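PDB 3IJ3: cytosol aminopeptidase from Coxiella burnetii, which probably acts as a manganese-dependent metalloaminopeptidase of the M17 family, removing amino acids from the N-terminal ends of peptides. Local coordinates for residues A[268-272]-A[451-455]; A[372-378]-A[396-402]. All coordinates share one frame; numbering follows the deposited sequence.

Contact 1: A[268-272]-A[451-455]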
loop_
_atom_site.group_PDB
_atom_site.type_symbol
_atom_site.label_atom_id
_atom_site.label_comp_id
_atom_site.label_asym_id
_atom_site.label_seq_id
_atom_site.Cartn_x
_atom_site.Cartn_y
_atom_site.Cartn_z
ATOM N N LEU A 268 15.719 4.588 -6.765
ATOM C CA LEU A 268 16.114 5.423 -7.883
ATOM C C LEU A 268 17.454 6.122 -7.747
ATOM O O LEU A 268 18.186 6.245 -8.730
ATOM C CB LEU A 268 15.009 6.448 -8.162
ATOM C CG LEU A 268 15.169 7.315 -9.387
ATOM C CD1 LEU A 268 15.305 6.477 -10.637
ATOM C CD2 LEU A 268 13.980 8.280 -9.477
ATOM N N LEU A 269 17.769 6.636 -6.560
ATOM C CA LEU A 269 19.042 7.374 -6.371
ATOM C C LEU A 269 20.149 6.531 -5.764
ATOM O O LEU A 269 21.210 7.063 -5.437
ATOM C CB LEU A 269 18.818 8.570 -5.433
ATOM C CG LEU A 269 17.797 9.617 -5.883
ATOM C CD1 LEU A 269 17.825 10.786 -4.927
ATOM C CD2 LEU A 269 18.066 10.097 -7.302
ATOM N N MET A 270 19.956 5.212 -5.693
ATOM C CA MET A 270 20.873 4.368 -4.944
ATOM C C MET A 270 22.303 4.193 -5.457
ATOM O O MET A 270 23.122 3.591 -4.777
ATOM C CB MET A 270 20.217 3.076 -4.541
ATOM C CG MET A 270 19.142 3.258 -3.503
ATOM S SD MET A 270 19.715 4.001 -1.925
ATOM C CE MET A 270 19.261 5.732 -2.169
ATOM N N LYS A 271 22.595 4.718 -6.637
ATOM C CA LYS A 271 23.996 4.804 -7.083
ATOM C C LYS A 271 24.743 5.697 -6.065
ATOM O O LYS A 271 25.969 5.656 -5.975
ATOM C CB LYS A 271 24.109 5.401 -8.494
ATOM C CG LYS A 271 23.728 6.872 -8.622
ATOM C CD LYS A 271 23.812 7.332 -10.072
ATOM C CE LYS A 271 23.507 8.807 -10.186
ATOM N NZ LYS A 271 23.640 9.406 -11.565
ATOM N N LYS A 272 24.013 6.511 -5.282
ATOM C CA LYS A 272 24.669 7.417 -4.320
ATOM C C LYS A 272 24.971 6.796 -2.995
ATOM O O LYS A 272 25.531 7.480 -2.122
ATOM C CB LYS A 272 23.836 8.697 -4.066
ATOM C CG LYS A 272 22.680 8.557 -3.057
ATOM C CD LYS A 272 21.950 9.878 -2.906
ATOM C CE LYS A 272 20.736 9.791 -1.985
ATOM N NZ LYS A 272 21.147 9.479 -0.581
ATOM N N PHE A 451 23.248 13.018 3.221
ATOM C CA PHE A 451 22.375 12.669 2.090
ATOM C C PHE A 451 23.195 12.616 0.764
ATOM O O PHE A 451 22.893 11.824 -0.127
ATOM C CB PHE A 451 21.204 13.638 2.054
ATOM C CG PHE A 451 20.172 13.310 1.023
ATOM C CD1 PHE A 451 19.402 12.183 1.140
ATOM C CD2 PHE A 451 19.933 14.161 -0.030
ATOM C CE1 PHE A 451 18.445 11.873 0.190
ATOM C CE2 PHE A 451 18.957 13.852 -0.964
ATOM C CZ PHE A 451 18.229 12.715 -0.845
ATOM N N ALA A 452 24.216 13.473 0.656
ATOM C CA ALA A 452 25.165 13.478 -0.467
ATOM C C ALA A 452 24.551 13.720 -1.829
ATOM O O ALA A 452 25.068 13.239 -2.818
ATOM C CB ALA A 452 25.977 12.151 -0.477
ATOM N N TRP A 453 23.480 14.517 -1.885
ATOM C CA TRP A 453 22.773 14.757 -3.128
ATOM C C TRP A 453 21.965 16.044 -3.083
ATOM O O TRP A 453 21.448 16.407 -2.020
ATOM C CB TRP A 453 21.819 13.565 -3.350
ATOM C CG TRP A 453 21.107 13.489 -4.667
ATOM C CD1 TRP A 453 19.902 14.039 -4.983
ATOM C CD2 TRP A 453 21.546 12.795 -5.838
ATOM N NE1 TRP A 453 19.562 13.735 -6.284
ATOM C CE2 TRP A 453 20.558 12.975 -6.827
ATOM C CE3 TRP A 453 22.676 12.038 -6.147
ATOM C CZ2 TRP A 453 20.664 12.420 -8.085
ATOM C CZ3 TRP A 453 22.774 11.492 -7.402
ATOM C CH2 TRP A 453 21.798 11.706 -8.362
ATOM N N ASN A 454 21.924 16.746 -4.209
ATOM C CA ASN A 454 21.100 17.915 -4.399
ATOM C C ASN A 454 19.852 17.476 -5.182
ATOM O O ASN A 454 19.937 17.122 -6.369
ATOM C CB ASN A 454 21.814 18.994 -5.214
ATOM C CG ASN A 454 23.039 19.546 -4.505
ATOM O OD1 ASN A 454 23.000 19.805 -3.291
ATOM N ND2 ASN A 454 24.125 19.784 -5.268
ATOM N N LEU A 455 18.693 17.538 -4.541
ATOM C CA LEU A 455 17.434 17.189 -5.209
ATOM C C LEU A 455 16.980 18.281 -6.183
ATOM O O LEU A 455 16.318 18.005 -7.167
ATOM C CB LEU A 455 16.350 16.970 -4.162
ATOM C CG LEU A 455 16.535 15.714 -3.318
ATOM C CD1 LEU A 455 15.709 15.769 -2.054
ATOM C CD2 LEU A 455 16.211 14.460 -4.157
#
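Lys272 donates a hydrogen bond from NZ to the carbonyl oxygen of Phe451, 3.0 Å away, arriving in the carbonyl plane on a lone pair, with a C=O...N angle of 140°. The same ammonium group lies off-centre over the phenyl ring, NZ standing 4.1 Å from the centroid of the Phe451 ring, and CE adds a CH-pi contact over that face. A bend at the last torsion of an otherwise extended lysine chain (chi4 65°) turns NZ onto the carbonyl while CE stays above the ring. One residue thus supplies both a carbonyl acceptor and an aromatic face to the charge. Farther back, CD of Lys272 packs against CB of Trp453 at 3.7 Å.

The indole is gripped by the two other side chains of 268-272 that reach it. CD1 of Leu269 sits over the five-membered ring of Trp453, 3.9 Å from its centroid, and CD2 lies above the six-membered part, 3.6 Å from CZ2. Lys271 comes to the edge instead, its CE 3.8 Å from CH2 of Trp453, and its extended chain carries NZ to a hydrogen bond with the carbonyl oxygen of Asn178. Leu455 completes the group with a looser contact to Leu269.

Ile177, in helix 157-178, touches Lys272, Ala452 and Trp453, while Val414 of a second subunit packs on Lys271. The contact joins the 3-10 turn leading toward helix 275-289 to the C-terminal end of strand 445-454, within the catalytic domain of an M17 aminopeptidase.

Contact 2: A[372-378]-A[396-402]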
loop_
_atom_site.group_PDB
_atom_site.type_symbol
_atom_site.label_atom_id
_atom_site.label_comp_id
_atom_site.label_asym_id
_atom_site.label_seq_id
_atom_site.Cartn_x
_atom_site.Cartn_y
_atom_site.Cartn_z
ATOM N N LEU A 372 21.185 18.945 5.754
ATOM C CA LEU A 372 21.793 19.116 7.075
ATOM C C LEU A 372 22.360 17.793 7.596
ATOM O O LEU A 372 21.624 16.951 8.113
ATOM C CB LEU A 372 20.764 19.718 8.051
ATOM C CG LEU A 372 21.221 20.068 9.454
ATOM C CD1 LEU A 372 22.468 20.953 9.401
ATOM C CD2 LEU A 372 20.078 20.745 10.254
ATOM N N PRO A 373 23.655 17.569 7.400
ATOM C CA PRO A 373 24.274 16.322 7.894
ATOM C C PRO A 373 24.142 16.131 9.388
ATOM O O PRO A 373 24.273 17.097 10.148
ATOM C CB PRO A 373 25.746 16.527 7.570
ATOM C CG PRO A 373 25.739 17.431 6.361
ATOM C CD PRO A 373 24.573 18.335 6.536
ATOM N N ALA A 374 23.866 14.899 9.797
ATOM C CA ALA A 374 23.790 14.535 11.188
ATOM C C ALA A 374 25.148 14.098 11.693
ATOM O O ALA A 374 25.834 13.295 11.057
ATOM C CB ALA A 374 22.801 13.385 11.371
ATOM N N LEU A 375 25.514 14.615 12.855
ATOM C CA LEU A 375 26.754 14.270 13.531
ATOM C C LEU A 375 26.467 13.530 14.808
ATOM O O LEU A 375 25.627 13.969 15.620
ATOM C CB LEU A 375 27.538 15.523 13.922
ATOM C CG LEU A 375 28.720 15.380 14.914
ATOM C CD1 LEU A 375 29.905 14.532 14.318
ATOM C CD2 LEU A 375 29.230 16.751 15.366
ATOM N N PHE A 376 27.126 12.401 14.978
ATOM C CA PHE A 376 27.121 11.673 16.238
ATOM C C PHE A 376 28.577 11.601 16.700
ATOM O O PHE A 376 29.487 11.392 15.898
ATOM C CB PHE A 376 26.594 10.246 16.103
ATOM C CG PHE A 376 25.148 10.145 15.683
ATOM C CD1 PHE A 376 24.146 9.939 16.636
ATOM C CD2 PHE A 376 24.780 10.279 14.345
ATOM C CE1 PHE A 376 22.814 9.822 16.245
ATOM C CE2 PHE A 376 23.444 10.171 13.957
ATOM C CZ PHE A 376 22.478 9.922 14.886
ATOM N N ALA A 377 28.806 11.722 18.003
ATOM C CA ALA A 377 30.152 11.595 18.517
ATOM C C ALA A 377 30.116 11.027 19.932
ATOM O O ALA A 377 29.248 11.381 20.737
ATOM C CB ALA A 377 30.897 12.923 18.479
ATOM N N ASN A 378 31.060 10.135 20.209
ATOM C CA ASN A 378 31.149 9.475 21.507
ATOM C C ASN A 378 31.840 10.279 22.581
ATOM O O ASN A 378 31.860 9.851 23.749
ATOM C CB ASN A 378 31.776 8.088 21.398
ATOM C CG ASN A 378 33.243 8.118 21.030
ATOM O OD1 ASN A 378 33.807 9.177 20.764
ATOM N ND2 ASN A 378 33.879 6.928 21.004
ATOM N N PRO A 396 27.012 23.484 7.199
ATOM C CA PRO A 396 26.132 23.030 8.277
ATOM C C PRO A 396 26.163 21.570 8.676
ATOM O O PRO A 396 26.330 20.702 7.844
ATOM C CB PRO A 396 24.718 23.410 7.798
ATOM C CG PRO A 396 24.818 23.797 6.410
ATOM C CD PRO A 396 26.276 24.013 6.039
ATOM N N LEU A 397 25.991 21.361 9.978
ATOM C CA LEU A 397 25.885 20.055 10.574
ATOM C C LEU A 397 25.111 20.226 11.878
ATOM O O LEU A 397 25.015 21.345 12.412
ATOM C CB LEU A 397 27.254 19.406 10.763
ATOM C CG LEU A 397 28.302 19.940 11.681
ATOM C CD1 LEU A 397 28.025 19.448 13.097
ATOM C CD2 LEU A 397 29.710 19.478 11.231
ATOM N N TRP A 398 24.549 19.127 12.374
ATOM C CA TRP A 398 23.781 19.180 13.600
ATOM C C TRP A 398 23.985 17.895 14.358
ATOM O O TRP A 398 23.876 16.815 13.794
ATOM C CB TRP A 398 22.282 19.398 13.302
ATOM C CG TRP A 398 21.498 19.778 14.532
ATOM C CD1 TRP A 398 20.781 18.938 15.376
ATOM C CD2 TRP A 398 21.410 21.072 15.099
ATOM N NE1 TRP A 398 20.265 19.660 16.404
ATOM C CE2 TRP A 398 20.628 20.969 16.266
ATOM C CE3 TRP A 398 21.919 22.328 14.735
ATOM C CZ2 TRP A 398 20.316 22.074 17.052
ATOM C CZ3 TRP A 398 21.620 23.423 15.532
ATOM C CH2 TRP A 398 20.829 23.287 16.673
ATOM N N ARG A 399 24.202 18.010 15.663
ATOM C CA ARG A 399 24.443 16.815 16.469
ATOM C C ARG A 399 23.141 16.095 16.860
ATOM O O ARG A 399 22.150 16.746 17.271
ATOM C CB ARG A 399 25.194 17.180 17.741
ATOM C CG ARG A 399 25.744 15.954 18.485
ATOM C CD ARG A 399 26.331 16.294 19.857
ATOM N NE ARG A 399 27.046 15.152 20.418
ATOM C CZ ARG A 399 27.654 15.171 21.602
ATOM N NH1 ARG A 399 27.630 16.264 22.345
ATOM N NH2 ARG A 399 28.288 14.085 22.038
ATOM N N LEU A 400 23.163 14.767 16.721
ATOM C CA LEU A 400 22.088 13.891 17.187
ATOM C C LEU A 400 22.715 13.013 18.277
ATOM O O LEU A 400 23.923 12.816 18.300
ATOM C CB LEU A 400 21.462 13.075 16.060
ATOM C CG LEU A 400 20.636 13.893 15.050
ATOM C CD1 LEU A 400 20.060 12.928 13.974
ATOM C CD2 LEU A 400 19.519 14.673 15.705
ATOM N N PRO A 401 21.887 12.470 19.170
ATOM C CA PRO A 401 22.429 11.747 20.317
ATOM C C PRO A 401 22.640 10.250 20.210
ATOM O O PRO A 401 21.865 9.541 19.544
ATOM C CB PRO A 401 21.341 11.986 21.376
ATOM C CG PRO A 401 20.059 11.948 20.556
ATOM C CD PRO A 401 20.417 12.665 19.278
ATOM N N LEU A 402 23.675 9.763 20.896
ATOM C CA LEU A 402 23.888 8.323 21.056
ATOM C C LEU A 402 23.096 8.027 22.348
ATOM O O LEU A 402 23.674 7.899 23.450
ATOM C CB LEU A 402 25.380 7.992 21.150
ATOM C CG LEU A 402 26.199 8.117 19.880
ATOM C CD1 LEU A 402 27.702 8.163 20.151
ATOM C CD2 LEU A 402 25.863 6.996 18.898
HETATM O O HOH W 1 26.389 12.406 19.575
#
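Arg399 starts with CG anti to its own N (chi1 -168°) and stays extended as far as NE, which lays the guanidinium alongside Ala377; Phe376, with CG beside its N (chi1 -64°), swings its ring to the other side of the strand, against Leu400. NH2 of Arg399 donates a hydrogen bond to the carbonyl oxygen of Ala377 at 3.2 Å: the oxygen lies near the guanidinium plane, although the donor stands above the plane of the carbonyl. NH2 also forms a salt bridge with Asp380. A water accepts from NE of Arg399 and from the N of Ala377 and donates to the oxygen of Leu400, bridging the strands where direct backbone pairing has stopped.

Before that point the pairing is parallel. In backbone hydrogen bonds Trp398 N donates to Pro373 O, Leu375 N to Trp398 O, and Leu400 N to Leu375 O at 2.8 Å, the alternating series that joins the two strands of a beta-alpha-beta crossover, whose helix 380-393 packs on Leu375, Leu397, Ala377 and Arg399. On that helix-covered face CD2 of Leu375 meets CD1 of Leu397 at 3.7 Å.

On the face bearing Ala374, CZ of Phe376 lies 3.5 Å from CB of Leu400, and the oxygen of Pro401 approaches the ring edge in plane, 3.4 Å from CE1 of Phe376. CD1 of Leu400 reaches the methyl of Ala374. At the start of the pairing, Leu372 packs on Pro396 and on CB of Trp398, whose indole NE1 donates a hydrogen bond to the carbonyl oxygen of Arg399 of a third subunit; the reciprocal bond links the two chains again.

Overall arrangement
Contacts 1 and 2 meet the same mixed sheet of the catalytic domain. Strand 445-454, whose end supplies 451-455, pairs antiparallel with 374-377, which in turn pairs with 398-399. Their centres are 20 Å apart and their nearest atoms about 6 Å, without touching. Contact 1 is the one near the metal: the side chain of Lys272 lies about 9 Å from the bound lithium ion, whose site includes Lys250, Asp255, Asp273 and Glu334. Both contacts touch the third subunit, contact 1 through Leu455 and contact 2 through a wider patch that includes the reciprocal Trp398-Arg399 hydrogen bonds. A tetraethylene glycol molecule, probably from the crystallisation liquor, lies about 3 Å from the Pro396 side chain.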